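Local coordinates for Pol protein (Human T-cell leukemia virus type I, PDB 6TJU) that probably binds DNA through this C-terminal integrase domain, a part of the viral polyprotein that serves integration of the viral genome, at residues 27-32 / 40-45. Residues are numbered along the deposited sequence; the frame is centred on the assembly and turned at random.
Sequences GPQEAL and LIPVSA
L32 and L40 meet through one nearly straight backbone hydrogen bond, L32 N to L40 O at 2.8 Å with 171° at the hydrogen. The same carbonyl oxygen also receives a CH···O contact from A31 CA at 3.5 Å. On the buried side A31 and I41 close up: the methyl of A31 lies 4.0 Å from I41 CD1. The CB of I41 points away from 27-32, yet chi1 (-55°) sets CG1 anti to the carbonyl carbon and the further bend at chi2 carries CD1 back to A31, while CG2 touches Q29 CB at 3.9 Å. F15 of strand 12-15 and I51 of strand 48-52 also pack on I41. The contact thus joins the two small antiparallel sheets of an SH3-like barrel, the fold of retroviral integrase C-terminal domains, with strands 27-30 and 40-42 crossing at 115° and A31 and L32 leading from one sheet into the other. P42 belongs to the close-packed part: its ring and L32, exposed yet well covered here, approach tip to tip, L32 CG 4.0 Å from P42 CG, and the ring's CD sits 3.5 Å from E30 O. Toward solvent the packing thins. L40 adds a lighter touch, its CD2 reaching L32 CB at 4.2 Å. Q29 CG passes P42 O at 3.8 Å, whereas the CB of E30 points away from 40-45, and its side chain touches T10 and W12.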
loop_
_atom_site.group_PDB
_atom_site.type_symbol
_atom_site.label_atom_id
_atom_site.label_comp_id
_atom_site.label_asym_id
_atom_site.label_seq_id
_atom_site.Cartn_x
_atom_site.Cartn_y
_atom_site.Cartn_z
ATOM N N GLY A 27 -1.578 -6.626 -3.279
ATOM C CA GLY A 27 -2.638 -5.591 -3.355
ATOM C C GLY A 27 -3.335 -5.574 -4.709
ATOM O O GLY A 27 -3.384 -6.604 -5.403
ATOM N N PRO A 28 -3.867 -4.408 -5.175
ATOM C CA PRO A 28 -3.828 -3.127 -4.474
ATOM C C PRO A 28 -4.606 -3.126 -3.156
ATOM O O PRO A 28 -5.547 -3.942 -3.005
ATOM C CB PRO A 28 -4.503 -2.148 -5.452
ATOM C CG PRO A 28 -4.360 -2.799 -6.799
ATOM C CD PRO A 28 -4.445 -4.276 -6.516
ATOM N N GLN A 29 -4.194 -2.275 -2.242
ATOM C CA GLN A 29 -4.835 -2.045 -0.936
ATOM C C GLN A 29 -5.103 -0.551 -0.799
ATOM O O GLN A 29 -4.254 0.291 -1.216
ATOM C CB GLN A 29 -3.943 -2.425 0.256
ATOM C CG GLN A 29 -4.014 -3.863 0.683
ATOM C CD GLN A 29 -5.410 -4.346 0.991
ATOM O OE1 GLN A 29 -6.318 -3.609 1.411
ATOM N NE2 GLN A 29 -5.559 -5.625 0.754
ATOM N N GLU A 30 -6.205 -0.225 -0.154
ATOM C CA GLU A 30 -6.541 1.178 0.217
ATOM C C GLU A 30 -5.619 1.655 1.348
ATOM O O GLU A 30 -5.490 0.963 2.378
ATOM C CB GLU A 30 -8.005 1.289 0.610
ATOM C CG GLU A 30 -8.461 2.705 0.911
ATOM C CD GLU A 30 -9.898 2.715 1.362
ATOM O OE1 GLU A 30 -10.444 1.638 1.644
ATOM O OE2 GLU A 30 -10.452 3.773 1.430
ATOM N N ALA A 31 -4.938 2.778 1.133
ATOM C CA ALA A 31 -4.019 3.372 2.130
ATOM C C ALA A 31 -4.871 3.917 3.276
ATOM O O ALA A 31 -5.974 4.477 3.008
ATOM C CB ALA A 31 -3.123 4.429 1.518
ATOM N N LEU A 32 -4.425 3.674 4.510
ATOM C CA LEU A 32 -5.152 4.122 5.718
ATOM C C LEU A 32 -4.698 5.532 6.035
ATOM O O LEU A 32 -5.495 6.285 6.534
ATOM C CB LEU A 32 -4.844 3.206 6.893
ATOM C CG LEU A 32 -5.293 1.754 6.747
ATOM C CD1 LEU A 32 -4.962 0.992 7.999
ATOM C CD2 LEU A 32 -6.787 1.626 6.427
ATOM N N LEU A 40 0.512 4.266 4.698
ATOM C CA LEU A 40 0.201 3.231 5.716
ATOM C C LEU A 40 -0.730 2.196 5.083
ATOM O O LEU A 40 -1.895 2.505 4.790
ATOM C CB LEU A 40 -0.410 3.872 6.957
ATOM C CG LEU A 40 -0.658 2.917 8.112
ATOM C CD1 LEU A 40 0.632 2.315 8.637
ATOM C CD2 LEU A 40 -1.375 3.659 9.207
ATOM N N ILE A 41 -0.192 1.009 4.872
ATOM C CA ILE A 41 -0.851 -0.078 4.110
ATOM C C ILE A 41 -1.195 -1.204 5.065
ATOM O O ILE A 41 -0.337 -1.632 5.808
ATOM C CB ILE A 41 0.055 -0.597 2.986
ATOM C CG1 ILE A 41 0.545 0.509 2.034
ATOM C CG2 ILE A 41 -0.690 -1.707 2.276
ATOM C CD1 ILE A 41 -0.554 1.404 1.458
ATOM N N PRO A 42 -2.441 -1.730 5.056
ATOM C CA PRO A 42 -2.747 -2.971 5.754
ATOM C C PRO A 42 -1.962 -4.130 5.134
ATOM O O PRO A 42 -2.091 -4.323 3.962
ATOM C CB PRO A 42 -4.250 -3.180 5.533
ATOM C CG PRO A 42 -4.788 -1.819 5.139
ATOM C CD PRO A 42 -3.638 -1.111 4.467
ATOM N N VAL A 43 -1.154 -4.833 5.929
ATOM C CA VAL A 43 -0.295 -5.960 5.463
ATOM C C VAL A 43 -0.735 -7.279 6.121
ATOM O O VAL A 43 -0.234 -8.324 5.706
ATOM C CB VAL A 43 1.211 -5.656 5.676
ATOM C CG1 VAL A 43 1.662 -4.339 5.002
ATOM C CG2 VAL A 43 1.625 -5.694 7.151
ATOM N N SER A 44 -1.647 -7.252 7.092
ATOM C CA SER A 44 -2.238 -8.456 7.726
ATOM C C SER A 44 -3.556 -8.059 8.386
ATOM O O SER A 44 -3.976 -6.894 8.335
ATOM C CB SER A 44 -1.277 -9.080 8.729
ATOM O OG SER A 44 -1.009 -8.170 9.805
ATOM N N ALA A 45 -4.201 -9.015 9.005
ATOM C CA ALA A 45 -5.498 -8.776 9.625
ATOM C C ALA A 45 -5.270 -7.931 10.859
ATOM O O ALA A 45 -6.243 -7.401 11.338
ATOM C CB ALA A 45 -6.183 -10.086 9.953
#